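Local coordinates for protein putative platelet activating factor (PDB 2HSJ) that is of unknown function but, as a member of the GDSL-like lipase/acylhydrolase family of SGNH hydrolases, probably hydrolyses ester or related acyl bonds, at residues Pro49-Leu53 with Phe54-Lys58; Gly71-Leu74 with Glu75-Ala79; Lys100-Val104 with Asn105-Asn109; Asn109-Glu112 with Ala113-Gln116. One frame throughout, in Å; residues are numbered along the deposited sequence.

How the contacts relate
Contact 1 comes first along the chain: it ends helix 50-54 and leads into strand 60-64, at one edge of the five-stranded parallel sheet. Contact 2 then closes helix 70-75, on the way to strand 88-92. Contact 3 opens helix 104-121, and contact 4 carries the same helix onward, the two sharing Asn109. All four are in series; none nests or crosses another. Contacts 2 and 4 touch in space, Leu73 and Leu74 packing on Ile114 and Ala113, whereas contact 1 lies apart, its centre about 28 Å from that of contact 4. Together they illustrate how an alpha/beta fold starts, ends and packs its helices.

Contact 1 (Pro49-Leu53 with Phe54-Lys58); sequences PLQEL and FGTSK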
loop_
_atom_site.group_PDB
_atom_site.type_symbol
_atom_site.label_atom_id
_atom_site.label_comp_id
_atom_site.label_asym_id
_atom_site.label_seq_id
_atom_site.Cartn_x
_atom_site.Cartn_y
_atom_site.Cartn_z
ATOM N N PRO D 49 3.428 -3.057 -19.658
ATOM C CA PRO D 49 2.343 -3.476 -18.739
ATOM C C PRO D 49 2.909 -3.987 -17.455
ATOM O O PRO D 49 2.927 -5.178 -17.159
ATOM C CB PRO D 49 1.610 -4.591 -19.506
ATOM C CG PRO D 49 2.674 -5.170 -20.416
ATOM C CD PRO D 49 3.674 -4.047 -20.733
ATOM N N LEU D 50 3.366 -3.054 -16.633
ATOM C CA LEU D 50 4.051 -3.435 -15.398
ATOM C C LEU D 50 3.205 -4.240 -14.415
ATOM O O LEU D 50 3.664 -5.235 -13.862
ATOM C CB LEU D 50 4.578 -2.181 -14.712
ATOM C CG LEU D 50 5.628 -1.429 -15.499
ATOM C CD1 LEU D 50 5.801 0.010 -14.942
ATOM C CD2 LEU D 50 6.937 -2.156 -15.463
ATOM N N GLN D 51 1.991 -3.751 -14.175
ATOM C CA GLN D 51 1.108 -4.421 -13.212
ATOM C C GLN D 51 0.858 -5.857 -13.617
ATOM O O GLN D 51 0.940 -6.766 -12.797
ATOM C CB GLN D 51 -0.232 -3.694 -13.153
ATOM C CG GLN D 51 -1.247 -4.350 -12.269
ATOM C CD GLN D 51 -2.636 -3.859 -12.578
ATOM O OE1 GLN D 51 -3.047 -3.796 -13.736
ATOM N NE2 GLN D 51 -3.389 -3.537 -11.531
ATOM N N GLU D 52 0.475 -6.048 -14.887
ATOM C CA GLU D 52 0.027 -7.372 -15.300
ATOM C C GLU D 52 1.167 -8.365 -15.504
ATOM O O GLU D 52 0.907 -9.579 -15.548
ATOM C CB GLU D 52 -0.888 -7.263 -16.519
ATOM C CG GLU D 52 -2.140 -6.500 -16.202
ATOM C CD GLU D 52 -3.084 -6.503 -17.381
ATOM O OE1 GLU D 52 -3.814 -7.490 -17.581
ATOM O OE2 GLU D 52 -3.065 -5.515 -18.152
ATOM N N LEU D 53 2.394 -7.861 -15.625
ATOM C CA LEU D 53 3.531 -8.795 -15.796
ATOM C C LEU D 53 4.377 -8.966 -14.540
ATOM O O LEU D 53 5.023 -10.019 -14.380
ATOM C CB LEU D 53 4.391 -8.397 -17.005
ATOM C CG LEU D 53 3.629 -8.447 -18.341
ATOM C CD1 LEU D 53 4.590 -8.019 -19.449
ATOM C CD2 LEU D 53 3.059 -9.828 -18.670
ATOM N N PHE D 54 4.441 -7.941 -13.682
ATOM C CA PHE D 54 5.164 -8.096 -12.398
ATOM C C PHE D 54 4.249 -8.356 -11.193
ATOM O O PHE D 54 4.693 -8.850 -10.158
ATOM C CB PHE D 54 6.002 -6.851 -12.107
ATOM C CG PHE D 54 7.217 -6.692 -12.991
ATOM C CD1 PHE D 54 8.255 -7.638 -12.953
ATOM C CD2 PHE D 54 7.331 -5.589 -13.824
ATOM C CE1 PHE D 54 9.378 -7.469 -13.756
ATOM C CE2 PHE D 54 8.438 -5.389 -14.635
ATOM C CZ PHE D 54 9.486 -6.335 -14.598
ATOM N N GLY D 55 2.970 -7.999 -11.327
ATOM C CA GLY D 55 2.037 -8.080 -10.210
ATOM C C GLY D 55 2.006 -6.812 -9.380
ATOM O O GLY D 55 2.647 -5.820 -9.715
ATOM N N THR D 56 1.285 -6.878 -8.265
ATOM C CA THR D 56 0.991 -5.668 -7.506
ATOM C C THR D 56 1.591 -5.681 -6.104
ATOM O O THR D 56 1.466 -4.685 -5.338
ATOM C CB THR D 56 -0.525 -5.448 -7.338
ATOM O OG1 THR D 56 -1.075 -6.515 -6.586
ATOM C CG2 THR D 56 -1.229 -5.363 -8.700
ATOM N N SER D 57 2.266 -6.768 -5.740
ATOM C CA SER D 57 2.749 -6.857 -4.350
ATOM C C SER D 57 3.858 -5.836 -4.100
ATOM O O SER D 57 3.959 -5.290 -2.998
ATOM C CB SER D 57 3.164 -8.281 -3.967
ATOM O OG SER D 57 2.029 -9.149 -4.008
ATOM N N LYS D 58 4.659 -5.576 -5.128
ATOM C CA LYS D 58 5.697 -4.556 -5.097
ATOM C C LYS D 58 5.155 -3.425 -5.963
ATOM O O LYS D 58 4.800 -3.650 -7.139
ATOM C CB LYS D 58 6.986 -5.122 -5.710
ATOM C CG LYS D 58 8.140 -4.157 -5.766
ATOM C CD LYS D 58 9.423 -4.877 -6.185
ATOM C CE LYS D 58 10.101 -5.603 -5.043
ATOM N NZ LYS D 58 11.047 -4.713 -4.318
#
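Phe54 N donates to Leu50 O at 2.8 Å, and Gly55 N donates to Gln51 O, two successive backbone bonds that finish a short helix. The first is the straighter, with an N-H...O angle of 158°. In the second the angle falls to 133° and the donor sits above the carbonyl plane of Gln51, a sign that the helical path is already being abandoned. Gly55 makes the break: its phi is positive, 89°, and at its backbone angles a CB would press on the carbonyl oxygen of Phe54.

Packing follows from the same turn. The Phe54 ring meets Leu50 at its edge, where CD2 of Leu50 lies in the ring plane, 3.7 Å from Phe54 CE2. Four residues apart, the two leave the helix on the same side, and CG of Phe54 lies anti to its carbonyl carbon. On another side Gln51 and Thr56 run side by side, and Gln51 CG touches Thr56 CG2 at 3.7 Å. The Gln51 chain continues extended past this contact, and its NE2 is hydrogen-bonded to Ile60 O of the second subunit. Glu52 likewise reaches that subunit, its OE1 forming a salt bridge with Arg63 there.

Within its own chain the turn is wedged between helix and sheet. Leu50 rests on Phe39 of strand 37-41 and on Ile60 and Asn62 of strand 60-64, while Leu53 and Phe54 lean on Ser206 of helix 199-209.

Contact 2 (Gly71-Leu74 with Glu75-Ala79); sequences GLLL and ENLDA
Asn76 grips Leu72 O twice, through its backbone N and through its side-chain ND2, each at 3.1 Å. The amide bond is the straighter of the two (160° at the hydrogen, against 141° for the backbone N-H), and Leu72 O lies close to the amide plane of Asn76. Having CG anti to the carbonyl carbon (chi1 -68°) brings the amide back over the turn, so that one carbonyl oxygen near the helix end is satisfied by both donors of a single residue. The far side of the amide is held too, since Asn76 OD1 accepts from Arg25 of helix 3-30; together these bonds fix the amide's rotation.

Among the remaining backbone bonds, Glu75 N donates to Gly71 O at 3.1 Å in a regular helical step. After the bond from Asn76 N to Leu72 O the pattern frays: Leu77 N reaches back to Leu74 O only weakly, at 3.4 Å, and Asn76 N has a second, weak bond to Leu73 O.

The apolar part is a methyl contact between Leu73 CD1 and Leu77 CD1, 4.0 Å apart, where the two side chains cross at a slant. Leu77 CB also rests against Leu73 O, at 3.4 Å. Both leucines turn toward helix 104-121, with Leu73 on Ile114 and Leu77 on Ser117.

This is the C-terminal end of helix 70-75, where Asn76 leaves helical angles and its side chain joins in closing the last turn. The segment belongs to the crossover from strand 60-64 to strand 88-92 of the parallel sheet of the alpha/beta fold.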
loop_
_atom_site.group_PDB
_atom_site.type_symbol
_atom_site.label_atom_id
_atom_site.label_comp_id
_atom_site.label_asym_id
_atom_site.label_seq_id
_atom_site.Cartn_x
_atom_site.Cartn_y
_atom_site.Cartn_z
ATOM N N GLY D 71 18.657 13.637 -23.180
ATOM C CA GLY D 71 18.620 15.082 -22.926
ATOM C C GLY D 71 17.278 15.595 -22.423
ATOM O O GLY D 71 17.231 16.476 -21.555
ATOM N N LEU D 72 16.186 15.036 -22.963
ATOM C CA LEU D 72 14.847 15.459 -22.563
ATOM C C LEU D 72 14.583 15.023 -21.126
ATOM O O LEU D 72 13.986 15.765 -20.323
ATOM C CB LEU D 72 13.790 14.833 -23.482
ATOM C CG LEU D 72 13.884 15.151 -24.973
ATOM C CD1 LEU D 72 12.881 14.272 -25.757
ATOM C CD2 LEU D 72 13.624 16.633 -25.227
ATOM N N LEU D 73 15.058 13.827 -20.797
ATOM C CA LEU D 73 14.877 13.301 -19.443
ATOM C C LEU D 73 15.634 14.136 -18.429
ATOM O O LEU D 73 15.098 14.490 -17.380
ATOM C CB LEU D 73 15.293 11.822 -19.349
ATOM C CG LEU D 73 15.388 11.191 -17.962
ATOM C CD1 LEU D 73 14.005 11.277 -17.316
ATOM C CD2 LEU D 73 15.853 9.737 -18.071
ATOM N N LEU D 74 16.878 14.464 -18.749
ATOM C CA LEU D 74 17.652 15.301 -17.848
ATOM C C LEU D 74 16.981 16.659 -17.592
ATOM O O LEU D 74 16.854 17.097 -16.449
ATOM C CB LEU D 74 19.073 15.501 -18.397
ATOM C CG LEU D 74 19.932 16.470 -17.573
ATOM C CD1 LEU D 74 20.141 15.974 -16.125
ATOM C CD2 LEU D 74 21.260 16.717 -18.284
ATOM N N GLU D 75 16.530 17.303 -18.666
ATOM C CA GLU D 75 15.899 18.613 -18.561
ATOM C C GLU D 75 14.633 18.581 -17.694
ATOM O O GLU D 75 14.357 19.525 -16.942
ATOM C CB GLU D 75 15.558 19.099 -19.971
ATOM C CG GLU D 75 15.116 20.529 -20.056
ATOM C CD GLU D 75 14.484 20.860 -21.400
ATOM O OE1 GLU D 75 14.874 20.239 -22.423
ATOM O OE2 GLU D 75 13.590 21.738 -21.426
ATOM N N ASN D 76 13.890 17.469 -17.784
ATOM C CA ASN D 76 12.599 17.334 -17.116
ATOM C C ASN D 76 12.604 16.294 -16.019
ATOM O O ASN D 76 11.562 15.727 -15.709
ATOM C CB ASN D 76 11.536 16.982 -18.139
ATOM C CG ASN D 76 11.292 18.125 -19.086
ATOM O OD1 ASN D 76 10.587 19.080 -18.748
ATOM N ND2 ASN D 76 11.937 18.079 -20.248
ATOM N N LEU D 77 13.776 16.043 -15.432
ATOM C CA LEU D 77 13.922 14.929 -14.506
ATOM C C LEU D 77 12.935 14.961 -13.337
ATOM O O LEU D 77 12.486 13.908 -12.844
ATOM C CB LEU D 77 15.357 14.892 -13.988
ATOM C CG LEU D 77 15.725 13.708 -13.098
ATOM C CD1 LEU D 77 15.516 12.372 -13.814
ATOM C CD2 LEU D 77 17.211 13.853 -12.657
ATOM N N ASP D 78 12.578 16.174 -12.912
ATOM C CA ASP D 78 11.655 16.342 -11.792
ATOM C C ASP D 78 10.298 15.700 -12.026
ATOM O O ASP D 78 9.601 15.342 -11.068
ATOM C CB ASP D 78 11.421 17.844 -11.524
ATOM C CG ASP D 78 10.698 18.551 -12.664
ATOM O OD1 ASP D 78 11.231 18.633 -13.782
ATOM O OD2 ASP D 78 9.593 19.081 -12.418
ATOM N N ALA D 79 9.889 15.606 -13.285
ATOM C CA ALA D 79 8.583 15.002 -13.571
ATOM C C ALA D 79 8.572 13.491 -13.253
ATOM O O ALA D 79 7.498 12.872 -13.179
ATOM C CB ALA D 79 8.185 15.252 -15.038
#

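Contact 3 (Lys100-Val104 with Asn105-Asn109); sequences KDVPV and NEALN
Ala107 N donates to Pro103 O at 3.1 Å and Leu108 N to Val104 O at 2.9 Å, bonds that start a regular helix right after Pro103, with Glu106 N adding a weak bond to Pro103 O.

Around this first turn Glu106 meets the incoming loop at two residues. With CG anti to the backbone N (chi1 179°) and the rest extended, it crosses Val102 at about a right angle: its OE2 comes within 4.0 Å of Val102 CG1, while its OE1 approaches Pro103 CD at 3.8 Å. Val102 CG1 also looks onto Ala107, 4.4 Å from its CB. On another side Val104 and Leu108, one helical turn apart, lie alongside one another in one of the two conformers of Leu108. Val104 extends to Trp156 of helix 150-164, and Leu108, in that same conformer, to Ala159 and Tyr160.

Just upstream, Asp101 has positive phi as the C-prime residue of a Schellman motif ending helix 95-99. The segment is thus a tight helix-to-helix link, a Schellman exit followed closely by a helix start with Pro103 at the N-cap position.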
loop_
_atom_site.group_PDB
_atom_site.type_symbol
_atom_site.label_atom_id
_atom_site.label_comp_id
_atom_site.label_asym_id
_atom_site.label_seq_id
_atom_site.Cartn_x
_atom_site.Cartn_y
_atom_site.Cartn_z
ATOM N N LYS D 100 18.322 9.284 -33.408
ATOM C CA LYS D 100 18.503 10.700 -33.771
ATOM C C LYS D 100 19.968 11.083 -33.963
ATOM O O LYS D 100 20.288 12.275 -34.141
ATOM C CB LYS D 100 17.898 11.600 -32.691
ATOM C CG LYS D 100 16.387 11.632 -32.678
ATOM C CD LYS D 100 15.839 12.443 -33.822
ATOM C CE LYS D 100 14.322 12.361 -33.880
ATOM N NZ LYS D 100 13.839 13.088 -35.103
ATOM N N ASP D 101 20.853 10.091 -33.930
ATOM C CA ASP D 101 22.296 10.306 -34.140
ATOM C C ASP D 101 22.942 11.274 -33.120
ATOM O O ASP D 101 23.895 11.997 -33.436
ATOM C CB ASP D 101 22.573 10.741 -35.592
ATOM C CG ASP D 101 23.875 10.188 -36.130
ATOM O OD1 ASP D 101 24.427 9.213 -35.563
ATOM O OD2 ASP D 101 24.364 10.745 -37.136
ATOM N N VAL D 102 22.431 11.267 -31.891
ATOM C CA VAL D 102 23.035 11.998 -30.761
ATOM C C VAL D 102 24.427 11.419 -30.477
ATOM O O VAL D 102 24.561 10.200 -30.456
ATOM C CB VAL D 102 22.154 11.852 -29.500
ATOM C CG1 VAL D 102 22.863 12.423 -28.272
ATOM C CG2 VAL D 102 20.837 12.551 -29.724
ATOM N N PRO D 103 25.466 12.277 -30.314
ATOM C CA PRO D 103 26.792 11.692 -30.037
ATOM C C PRO D 103 26.782 10.873 -28.756
ATOM O O PRO D 103 26.184 11.291 -27.760
ATOM C CB PRO D 103 27.711 12.918 -29.899
ATOM C CG PRO D 103 27.002 14.005 -30.703
ATOM C CD PRO D 103 25.532 13.747 -30.424
ATOM N N VAL D 104 27.416 9.702 -28.786
ATOM C CA VAL D 104 27.417 8.839 -27.604
ATOM C C VAL D 104 27.931 9.557 -26.349
ATOM O O VAL D 104 27.380 9.398 -25.267
ATOM C CB VAL D 104 28.130 7.476 -27.860
ATOM C CG1 VAL D 104 29.620 7.654 -28.217
ATOM C CG2 VAL D 104 27.975 6.532 -26.669
ATOM N N ASN D 105 28.986 10.358 -26.489
ATOM C CA ASN D 105 29.507 11.125 -25.362
ATOM C C ASN D 105 28.513 12.134 -24.789
ATOM O O ASN D 105 28.523 12.393 -23.586
ATOM C CB ASN D 105 30.779 11.875 -25.761
ATOM C CG ASN D 105 31.994 10.967 -25.891
ATOM O OD1 ASN D 105 32.021 9.847 -25.373
ATOM N ND2 ASN D 105 33.019 11.460 -26.579
ATOM N N GLU D 106 27.665 12.713 -25.643
ATOM C CA GLU D 106 26.614 13.588 -25.149
ATOM C C GLU D 106 25.555 12.791 -24.364
ATOM O O GLU D 106 25.171 13.188 -23.269
ATOM C CB GLU D 106 25.979 14.371 -26.300
ATOM C CG GLU D 106 24.841 15.318 -25.901
ATOM C CD GLU D 106 24.329 16.121 -27.101
ATOM O OE1 GLU D 106 25.157 16.622 -27.894
ATOM O OE2 GLU D 106 23.104 16.248 -27.253
ATOM N N ALA D 107 25.101 11.666 -24.914
ATOM C CA ALA D 107 24.163 10.806 -24.173
ATOM C C ALA D 107 24.737 10.354 -22.818
ATOM O O ALA D 107 24.032 10.353 -21.801
ATOM C CB ALA D 107 23.757 9.598 -25.001
ATOM N N LEU D 108 26.001 9.933 -22.817
ATOM C CA LEU D 108 26.659 9.504 -21.588
ATOM C C LEU D 108 26.712 10.623 -20.561
ATOM O O LEU D 108 26.332 10.417 -19.403
ATOM C CB LEU D 108 28.076 8.990 -21.872
ATOM C CG LEU D 108 28.182 7.680 -22.652
ATOM C CD1 LEU D 108 29.654 7.398 -22.970
ATOM C CD2 LEU D 108 27.510 6.510 -21.923
ATOM N N ASN D 109 27.155 11.807 -20.987
ATOM C CA ASN D 109 27.194 12.963 -20.088
ATOM C C ASN D 109 25.818 13.246 -19.515
ATOM O O ASN D 109 25.688 13.548 -18.326
ATOM C CB ASN D 109 27.711 14.220 -20.783
ATOM C CG ASN D 109 29.210 14.197 -20.974
ATOM O OD1 ASN D 109 29.911 13.381 -20.375
ATOM N ND2 ASN D 109 29.708 15.088 -21.824
#

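Contact 4 (Asn109-Glu112 with Ala113-Gln116); sequences NNLE and AIIQ
Leu111 and Ile114 meet across one turn of a regular alpha helix, 104-121, which packs against helices 70-75 and 150-164 of the alpha/beta fold. Four successive backbone bonds define it, each joining an N-H to the carbonyl four residues back; the straightest, at 171°, runs from Ile115 N to Leu111 O.

The buried side is apolar and close. Ile114 has CG1 anti to its carbonyl carbon (chi1 -68°), which lays the branch back along the preceding turn, CD1 standing 3.5 Å from Asn110 O. Ile115 repeats the gesture one residue on, with CG1 3.4 Å from Leu111 O. Between the side chains themselves the touch is lighter, Leu111 CD2 and Ile114 CD1 being 4.4 Å apart. Neighbouring helices complete the packing: Ile114 lies on Leu74, Leu111 and Ile115 lie on Leu163, and at the border with helix 70-75 Asn110 ND2 is hydrogen-bonded to Thr70 OG1.

The more exposed side is polar and looser. Asn109 is exposed, and its side chain stays clear of Ala113-Gln116. Glu112 and Gln116 cross at a slant, their carboxylate and amide planes 51° apart. What joins their polar ends is a shared partner: Glu112 OE2 and Gln116 NE2 are both hydrogen-bonded to the hydroxyl of Tyr167, a residue of a magnesium site. Directly between the two side chains, the amide NE2 of Gln116 lies against the CG methylene of Glu112, 3.8 Å from that carbon.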
loop_
_atom_site.group_PDB
_atom_site.type_symbol
_atom_site.label_atom_id
_atom_site.label_comp_id
_atom_site.label_asym_id
_atom_site.label_seq_id
_atom_site.Cartn_x
_atom_site.Cartn_y
_atom_site.Cartn_z
ATOM N N ASN D 109 27.155 11.807 -20.987
ATOM C CA ASN D 109 27.194 12.963 -20.088
ATOM C C ASN D 109 25.818 13.246 -19.515
ATOM O O ASN D 109 25.688 13.548 -18.326
ATOM C CB ASN D 109 27.711 14.220 -20.783
ATOM C CG ASN D 109 29.210 14.197 -20.974
ATOM O OD1 ASN D 109 29.911 13.381 -20.375
ATOM N ND2 ASN D 109 29.708 15.088 -21.824
ATOM N N ASN D 110 24.781 13.111 -20.350
ATOM C CA ASN D 110 23.409 13.280 -19.866
ATOM C C ASN D 110 23.071 12.251 -18.788
ATOM O O ASN D 110 22.540 12.602 -17.732
ATOM C CB ASN D 110 22.399 13.177 -21.011
ATOM C CG ASN D 110 22.424 14.382 -21.940
ATOM O OD1 ASN D 110 22.934 15.441 -21.588
ATOM N ND2 ASN D 110 21.854 14.221 -23.118
ATOM N N LEU D 111 23.416 10.984 -19.041
ATOM C CA LEU D 111 23.120 9.923 -18.080
ATOM C C LEU D 111 23.893 10.131 -16.807
ATOM O O LEU D 111 23.369 9.918 -15.712
ATOM C CB LEU D 111 23.443 8.548 -18.655
ATOM C CG LEU D 111 22.440 8.055 -19.672
ATOM C CD1 LEU D 111 23.015 6.937 -20.486
ATOM C CD2 LEU D 111 21.124 7.618 -18.953
ATOM N N GLU D 112 25.159 10.557 -16.937
ATOM C CA GLU D 112 25.960 10.798 -15.748
ATOM C C GLU D 112 25.351 11.904 -14.898
ATOM O O GLU D 112 25.243 11.779 -13.672
ATOM C CB GLU D 112 27.418 11.058 -16.099
ATOM C CG GLU D 112 28.258 11.091 -14.844
ATOM C CD GLU D 112 29.736 10.905 -15.093
ATOM O OE1 GLU D 112 30.179 11.086 -16.252
ATOM O OE2 GLU D 112 30.445 10.578 -14.103
ATOM N N ALA D 113 24.871 12.967 -15.545
ATOM C CA ALA D 113 24.204 14.034 -14.796
ATOM C C ALA D 113 22.903 13.574 -14.092
ATOM O O ALA D 113 22.586 14.023 -12.987
ATOM C CB ALA D 113 23.893 15.188 -15.731
ATOM N N ILE D 114 22.147 12.713 -14.757
ATOM C CA ILE D 114 20.925 12.134 -14.141
ATOM C C ILE D 114 21.308 11.359 -12.853
ATOM O O ILE D 114 20.738 11.563 -11.782
ATOM C CB ILE D 114 20.170 11.238 -15.131
ATOM C CG1 ILE D 114 19.562 12.075 -16.261
ATOM C CG2 ILE D 114 19.085 10.435 -14.397
ATOM C CD1 ILE D 114 19.276 11.329 -17.546
ATOM N N ILE D 115 22.303 10.482 -12.973
ATOM C CA ILE D 115 22.765 9.699 -11.832
ATOM C C ILE D 115 23.159 10.618 -10.686
ATOM O O ILE D 115 22.764 10.422 -9.525
ATOM C CB ILE D 115 23.962 8.793 -12.232
ATOM C CG1 ILE D 115 23.480 7.683 -13.155
ATOM C CG2 ILE D 115 24.621 8.200 -10.997
ATOM C CD1 ILE D 115 24.613 7.013 -13.917
ATOM N N GLN D 116 23.955 11.641 -11.002
ATOM C CA GLN D 116 24.381 12.568 -9.961
ATOM C C GLN D 116 23.221 13.371 -9.346
ATOM O O GLN D 116 23.215 13.648 -8.149
ATOM C CB GLN D 116 25.435 13.513 -10.501
ATOM C CG GLN D 116 26.691 12.799 -10.910
ATOM C CD GLN D 116 27.656 13.719 -11.631
ATOM O OE1 GLN D 116 27.292 14.814 -12.064
ATOM N NE2 GLN D 116 28.881 13.278 -11.773
#